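Local coordinates for protein beta-1,4-exocellulase (Thermobifida fusca, PDB 4B4H) that probably hydrolyses beta-1,4-glycosidic bonds of cellulose as a cellobiohydrolase, this chain being its family 6 glycoside hydrolase catalytic domain, at residues A[186-198]-A[255-269]. Sequence-based numbering, arbitrary orientation.
Sequences AAHHGWIGWDSNF and DWNQYVDELSFVQDL
E262 OE2 is gripped twice by one residue: H189 N donates to its syn lone pair at 2.7 Å, nearly straight, and H189 ND1 reaches its anti side, also at 2.7 Å. The imidazole can close this clamp because CG of H189 is tucked between its own backbone N and carbonyl carbon (chi1 83°), bringing ND1 round to the side of the main-chain N-H. The ND1 bond, close to the plane of the ring, fixes the imidazole's rotation, and the main-chain N-H helps hold the carboxylate oxygen, while the other carboxylate oxygen is held by S224; D261 N lies over one face of the imidazole. Behind the clamp, H189 CA sits over the centre of the F265 ring, 4.0 Å from its centroid, and I192 CG1 abuts F265 CZ.

In the distorted alpha/beta barrel of family 6, 186-198 follows strand 180-185 at its C-terminal end, where active sites of such barrels lie, and 255-269 is a loop running into the first two turns of helix 262-276. H188, at the N-cap of the short helix 189-192, and W191 within it are both predicted to bind substrate; the bonds of H189 to E262 tie this helix to helix 262-276.

Further along, the amide of N257 donates through ND2 to H189 O at 2.9 Å, from above the carbonyl plane, and its OD1 accepts from Y259 N in an Asx turn. That ND2 also lies over a face of the W194 indole, whose NE1 donates to D255 O at 3.0 Å. Replacing W194 by an alanine would remove the indole, which would probably leave D255 O without this donor and open a gap against N257 CA and ND2. Q258 NE2 meets G193 O almost straight (170°). At the far end F198, its CG anti to the backbone N (chi1 -179°), lays its ring against helix 262-276 with L269 CD1 over a face.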
loop_
_atom_site.group_PDB
_atom_site.type_symbol
_atom_site.label_atom_id
_atom_site.label_comp_id
_atom_site.label_asym_id
_atom_site.label_seq_id
_atom_site.Cartn_x
_atom_site.Cartn_y
_atom_site.Cartn_z
ATOM N N ALA A 186 1.146 3.923 5.703
ATOM C CA ALA A 186 0.395 5.076 6.200
ATOM C C ALA A 186 -0.963 5.190 5.507
ATOM O O ALA A 186 -1.473 6.298 5.242
ATOM C CB ALA A 186 1.220 6.340 5.972
ATOM N N ALA A 187 -1.540 4.025 5.221
ATOM C CA ALA A 187 -2.852 3.943 4.595
ATOM C C ALA A 187 -2.918 4.839 3.346
ATOM O O ALA A 187 -1.983 4.875 2.524
ATOM C CB ALA A 187 -3.938 4.342 5.598
ATOM N N HIS A 188 -4.033 5.545 3.204
ATOM C CA HIS A 188 -4.252 6.471 2.076
ATOM C C HIS A 188 -5.222 7.550 2.479
ATOM O O HIS A 188 -5.832 7.478 3.552
ATOM C CB HIS A 188 -4.678 5.724 0.806
ATOM C CG HIS A 188 -6.034 5.075 0.899
ATOM N ND1 HIS A 188 -7.108 5.565 0.261
ATOM C CD2 HIS A 188 -6.462 3.926 1.566
ATOM C CE1 HIS A 188 -8.172 4.789 0.510
ATOM N NE2 HIS A 188 -7.778 3.786 1.315
ATOM N N HIS A 189 -5.353 8.575 1.642
ATOM C CA HIS A 189 -6.057 9.785 2.062
ATOM C C HIS A 189 -7.518 9.534 2.273
ATOM O O HIS A 189 -8.138 10.156 3.149
ATOM C CB HIS A 189 -5.769 10.966 1.125
ATOM C CG HIS A 189 -6.623 11.006 -0.119
ATOM N ND1 HIS A 189 -6.249 10.435 -1.284
ATOM C CD2 HIS A 189 -7.849 11.611 -0.357
ATOM C CE1 HIS A 189 -7.207 10.653 -2.214
ATOM N NE2 HIS A 189 -8.177 11.376 -1.645
ATOM N N GLY A 190 -8.079 8.607 1.501
ATOM C CA GLY A 190 -9.464 8.182 1.674
ATOM C C GLY A 190 -9.720 7.316 2.896
ATOM O O GLY A 190 -10.790 6.735 3.014
ATOM N N TRP A 191 -8.742 7.208 3.789
ATOM C CA TRP A 191 -8.915 6.502 5.056
ATOM C C TRP A 191 -8.640 7.414 6.222
ATOM O O TRP A 191 -9.461 7.523 7.135
ATOM C CB TRP A 191 -8.004 5.275 5.107
ATOM C CG TRP A 191 -8.158 4.346 6.295
ATOM C CD1 TRP A 191 -8.856 4.551 7.494
ATOM C CD2 TRP A 191 -7.534 3.035 6.448
ATOM N NE1 TRP A 191 -8.730 3.468 8.327
ATOM C CE2 TRP A 191 -7.947 2.524 7.762
ATOM C CE3 TRP A 191 -6.714 2.251 5.651
ATOM C CZ2 TRP A 191 -7.534 1.285 8.228
ATOM C CZ3 TRP A 191 -6.307 1.006 6.127
ATOM C CH2 TRP A 191 -6.702 0.538 7.390
ATOM N N ILE A 192 -7.494 8.100 6.194
ATOM C CA ILE A 192 -7.070 8.889 7.354
ATOM C C ILE A 192 -6.831 10.367 7.025
ATOM O O ILE A 192 -6.024 11.046 7.676
ATOM C CB ILE A 192 -5.861 8.249 8.083
ATOM C CG1 ILE A 192 -4.603 8.287 7.209
ATOM C CG2 ILE A 192 -6.189 6.828 8.534
ATOM C CD1 ILE A 192 -3.313 8.052 7.965
ATOM N N GLY A 193 -7.560 10.870 6.032
ATOM C CA GLY A 193 -7.393 12.251 5.599
ATOM C C GLY A 193 -8.227 13.278 6.351
ATOM O O GLY A 193 -8.015 14.467 6.174
ATOM N N TRP A 194 -9.173 12.818 7.174
ATOM C CA TRP A 194 -10.076 13.712 7.920
ATOM C C TRP A 194 -9.459 14.359 9.133
ATOM O O TRP A 194 -8.584 13.785 9.788
ATOM C CB TRP A 194 -11.328 12.957 8.347
ATOM C CG TRP A 194 -12.245 12.615 7.209
ATOM C CD1 TRP A 194 -13.359 13.325 6.771
ATOM C CD2 TRP A 194 -12.161 11.454 6.321
ATOM N NE1 TRP A 194 -13.947 12.702 5.710
ATOM C CE2 TRP A 194 -13.282 11.575 5.383
ATOM C CE3 TRP A 194 -11.298 10.365 6.207
ATOM C CZ2 TRP A 194 -13.511 10.635 4.393
ATOM C CZ3 TRP A 194 -11.542 9.425 5.204
ATOM C CH2 TRP A 194 -12.620 9.565 4.315
ATOM N N ASP A 195 -9.956 15.553 9.468
ATOM C CA ASP A 195 -9.554 16.278 10.677
ATOM C C ASP A 195 -9.543 15.377 11.915
ATOM O O ASP A 195 -8.720 15.573 12.810
ATOM C CB ASP A 195 -10.477 17.490 10.932
ATOM C CG ASP A 195 -10.189 18.678 10.010
ATOM O OD1 ASP A 195 -9.322 18.569 9.129
ATOM O OD2 ASP A 195 -10.834 19.735 10.166
ATOM N N SER A 196 -10.450 14.397 11.945
ATOM C CA SER A 196 -10.652 13.532 13.112
ATOM C C SER A 196 -9.724 12.321 13.223
ATOM O O SER A 196 -9.564 11.773 14.312
ATOM C CB SER A 196 -12.109 13.073 13.212
ATOM O OG SER A 196 -12.599 12.550 11.997
ATOM N N ASN A 197 -9.115 11.899 12.117
ATOM C CA ASN A 197 -8.221 10.729 12.162
ATOM C C ASN A 197 -6.771 10.945 11.715
ATOM O O ASN A 197 -5.913 10.112 11.995
ATOM C CB ASN A 197 -8.846 9.502 11.475
ATOM C CG ASN A 197 -9.331 9.789 10.071
ATOM O OD1 ASN A 197 -8.833 10.691 9.401
ATOM N ND2 ASN A 197 -10.304 9.008 9.613
ATOM N N PHE A 198 -6.497 12.070 11.060
ATOM C CA PHE A 198 -5.143 12.402 10.588
ATOM C C PHE A 198 -4.161 12.526 11.763
ATOM O O PHE A 198 -3.196 11.759 11.858
ATOM C CB PHE A 198 -5.195 13.681 9.737
ATOM C CG PHE A 198 -3.870 14.118 9.180
ATOM C CD1 PHE A 198 -2.978 14.859 9.952
ATOM C CD2 PHE A 198 -3.534 13.833 7.856
ATOM C CE1 PHE A 198 -1.771 15.288 9.430
ATOM C CE2 PHE A 198 -2.321 14.253 7.335
ATOM C CZ PHE A 198 -1.440 14.978 8.124
ATOM N N ASP A 255 -16.466 14.296 0.697
ATOM C CA ASP A 255 -17.031 14.117 2.050
ATOM C C ASP A 255 -16.247 14.796 3.193
ATOM O O ASP A 255 -16.080 14.222 4.274
ATOM C CB ASP A 255 -17.311 12.630 2.347
ATOM C CG ASP A 255 -18.199 12.435 3.568
ATOM O OD1 ASP A 255 -19.019 13.330 3.868
ATOM O OD2 ASP A 255 -18.074 11.383 4.238
ATOM N N TRP A 256 -15.781 16.020 2.933
ATOM C CA TRP A 256 -15.043 16.838 3.907
ATOM C C TRP A 256 -13.706 16.304 4.319
ATOM O O TRP A 256 -13.156 16.680 5.361
ATOM C CB TRP A 256 -15.910 17.210 5.110
ATOM C CG TRP A 256 -16.797 18.376 4.770
ATOM C CD1 TRP A 256 -18.110 18.346 4.305
ATOM C CD2 TRP A 256 -16.430 19.795 4.782
ATOM N NE1 TRP A 256 -18.576 19.612 4.072
ATOM C CE2 TRP A 256 -17.617 20.529 4.329
ATOM C CE3 TRP A 256 -15.286 20.506 5.134
ATOM C CZ2 TRP A 256 -17.635 21.913 4.241
ATOM C CZ3 TRP A 256 -15.317 21.904 5.038
ATOM C CH2 TRP A 256 -16.460 22.587 4.597
ATOM N N ASN A 257 -13.156 15.433 3.479
ATOM C CA ASN A 257 -11.765 15.058 3.582
ATOM C C ASN A 257 -10.930 16.305 3.338
ATOM O O ASN A 257 -11.319 17.183 2.562
ATOM C CB ASN A 257 -11.449 14.006 2.520
ATOM C CG ASN A 257 -10.263 13.139 2.882
ATOM O OD1 ASN A 257 -9.184 13.640 3.220
ATOM N ND2 ASN A 257 -10.445 11.829 2.780
ATOM N N GLN A 258 -9.790 16.391 4.003
ATOM C CA GLN A 258 -8.860 17.502 3.758
ATOM C C GLN A 258 -8.143 17.397 2.418
ATOM O O GLN A 258 -7.542 18.380 1.954
ATOM C CB GLN A 258 -7.829 17.588 4.876
ATOM C CG GLN A 258 -8.426 17.924 6.221
ATOM C CD GLN A 258 -7.400 17.935 7.320
ATOM O OE1 GLN A 258 -7.080 18.993 7.861
ATOM N NE2 GLN A 258 -6.885 16.757 7.676
ATOM N N TYR A 259 -8.179 16.205 1.826
ATOM C CA TYR A 259 -7.423 15.901 0.614
ATOM C C TYR A 259 -8.297 15.185 -0.399
ATOM O O TYR A 259 -9.216 14.451 -0.023
ATOM C CB TYR A 259 -6.191 15.042 0.957
ATOM C CG TYR A 259 -5.459 15.547 2.180
ATOM C CD1 TYR A 259 -4.597 16.641 2.085
ATOM C CD2 TYR A 259 -5.660 14.971 3.435
ATOM C CE1 TYR A 259 -3.935 17.131 3.197
ATOM C CE2 TYR A 259 -5.002 15.452 4.559
ATOM C CZ TYR A 259 -4.145 16.542 4.439
ATOM O OH TYR A 259 -3.512 17.027 5.564
ATOM N N VAL A 260 -7.988 15.406 -1.675
ATOM C CA VAL A 260 -8.574 14.679 -2.805
ATOM C C VAL A 260 -7.564 13.767 -3.535
ATOM O O VAL A 260 -7.900 13.116 -4.527
ATOM C CB VAL A 260 -9.205 15.642 -3.846
ATOM C CG1 VAL A 260 -10.232 16.547 -3.188
ATOM C CG2 VAL A 260 -8.140 16.483 -4.549
ATOM N N ASP A 261 -6.324 13.744 -3.052
ATOM C CA ASP A 261 -5.271 12.930 -3.675
ATOM C C ASP A 261 -4.154 12.570 -2.693
ATOM O O ASP A 261 -4.089 13.102 -1.590
ATOM C CB ASP A 261 -4.742 13.592 -4.962
ATOM C CG ASP A 261 -4.174 14.985 -4.738
ATOM O OD1 ASP A 261 -3.498 15.229 -3.712
ATOM O OD2 ASP A 261 -4.392 15.836 -5.622
ATOM N N GLU A 262 -3.269 11.670 -3.113
ATOM C CA GLU A 262 -2.238 11.125 -2.232
ATOM C C GLU A 262 -1.069 12.073 -2.004
ATOM O O GLU A 262 -0.493 12.112 -0.913
ATOM C CB GLU A 262 -1.717 9.792 -2.781
ATOM C CG GLU A 262 -2.704 8.637 -2.676
ATOM C CD GLU A 262 -3.084 8.341 -1.236
ATOM O OE1 GLU A 262 -2.253 7.807 -0.491
ATOM O OE2 GLU A 262 -4.212 8.678 -0.826
ATOM N N LEU A 263 -0.711 12.837 -3.027
ATOM C CA LEU A 263 0.452 13.683 -2.902
ATOM C C LEU A 263 0.248 14.788 -1.867
ATOM O O LEU A 263 1.110 14.997 -1.002
ATOM C CB LEU A 263 0.873 14.255 -4.254
ATOM C CG LEU A 263 2.133 15.124 -4.192
ATOM C CD1 LEU A 263 3.360 14.356 -3.742
ATOM C CD2 LEU A 263 2.398 15.783 -5.536
ATOM N N SER A 264 -0.890 15.485 -1.943
ATOM C CA SER A 264 -1.196 16.508 -0.951
ATOM C C SER A 264 -1.137 15.905 0.441
ATOM O O SER A 264 -0.577 16.488 1.358
ATOM C CB SER A 264 -2.579 17.104 -1.194
ATOM O OG SER A 264 -3.575 16.098 -1.147
ATOM N N PHE A 265 -1.720 14.714 0.563
ATOM C CA PHE A 265 -1.805 13.972 1.809
ATOM C C PHE A 265 -0.434 13.629 2.409
ATOM O O PHE A 265 -0.127 14.040 3.533
ATOM C CB PHE A 265 -2.681 12.727 1.596
ATOM C CG PHE A 265 -2.633 11.724 2.726
ATOM C CD1 PHE A 265 -3.152 12.025 3.982
ATOM C CD2 PHE A 265 -2.063 10.471 2.522
ATOM C CE1 PHE A 265 -3.120 11.083 5.001
ATOM C CE2 PHE A 265 -2.018 9.532 3.537
ATOM C CZ PHE A 265 -2.540 9.840 4.779
ATOM N N VAL A 266 0.387 12.866 1.690
ATOM C CA VAL A 266 1.716 12.501 2.242
ATOM C C VAL A 266 2.622 13.709 2.533
ATOM O O VAL A 266 3.446 13.652 3.444
ATOM C CB VAL A 266 2.482 11.425 1.416
ATOM C CG1 VAL A 266 1.648 10.154 1.314
ATOM C CG2 VAL A 266 2.880 11.947 0.041
ATOM N N GLN A 267 2.451 14.799 1.792
ATOM C CA GLN A 267 3.248 15.998 2.085
ATOM C C GLN A 267 2.864 16.629 3.418
ATOM O O GLN A 267 3.737 16.970 4.215
ATOM C CB GLN A 267 3.227 17.010 0.944
ATOM C CG GLN A 267 4.030 16.561 -0.264
ATOM C CD GLN A 267 3.951 17.557 -1.402
ATOM O OE1 GLN A 267 2.940 18.252 -1.556
ATOM N NE2 GLN A 267 5.009 17.651 -2.189
ATOM N N ASP A 268 1.562 16.755 3.663
ATOM C CA ASP A 268 1.078 17.215 4.969
ATOM C C ASP A 268 1.439 16.238 6.085
ATOM O O ASP A 268 1.923 16.651 7.126
ATOM C CB ASP A 268 -0.435 17.462 4.936
ATOM C CG ASP A 268 -0.791 18.861 4.442
ATOM O OD1 ASP A 268 0.113 19.612 4.015
ATOM O OD2 ASP A 268 -1.979 19.229 4.487
ATOM N N LEU A 269 1.237 14.942 5.843
ATOM C CA LEU A 269 1.567 13.914 6.826
ATOM C C LEU A 269 3.049 13.977 7.206
ATOM O O LEU A 269 3.388 13.898 8.392
ATOM C CB LEU A 269 1.172 12.526 6.305
ATOM C CG LEU A 269 1.209 11.318 7.242
ATOM C CD1 LEU A 269 0.058 11.322 8.240
ATOM C CD2 LEU A 269 1.204 10.044 6.413
HETATM O O HOH W 1 -11.770 16.804 7.962
#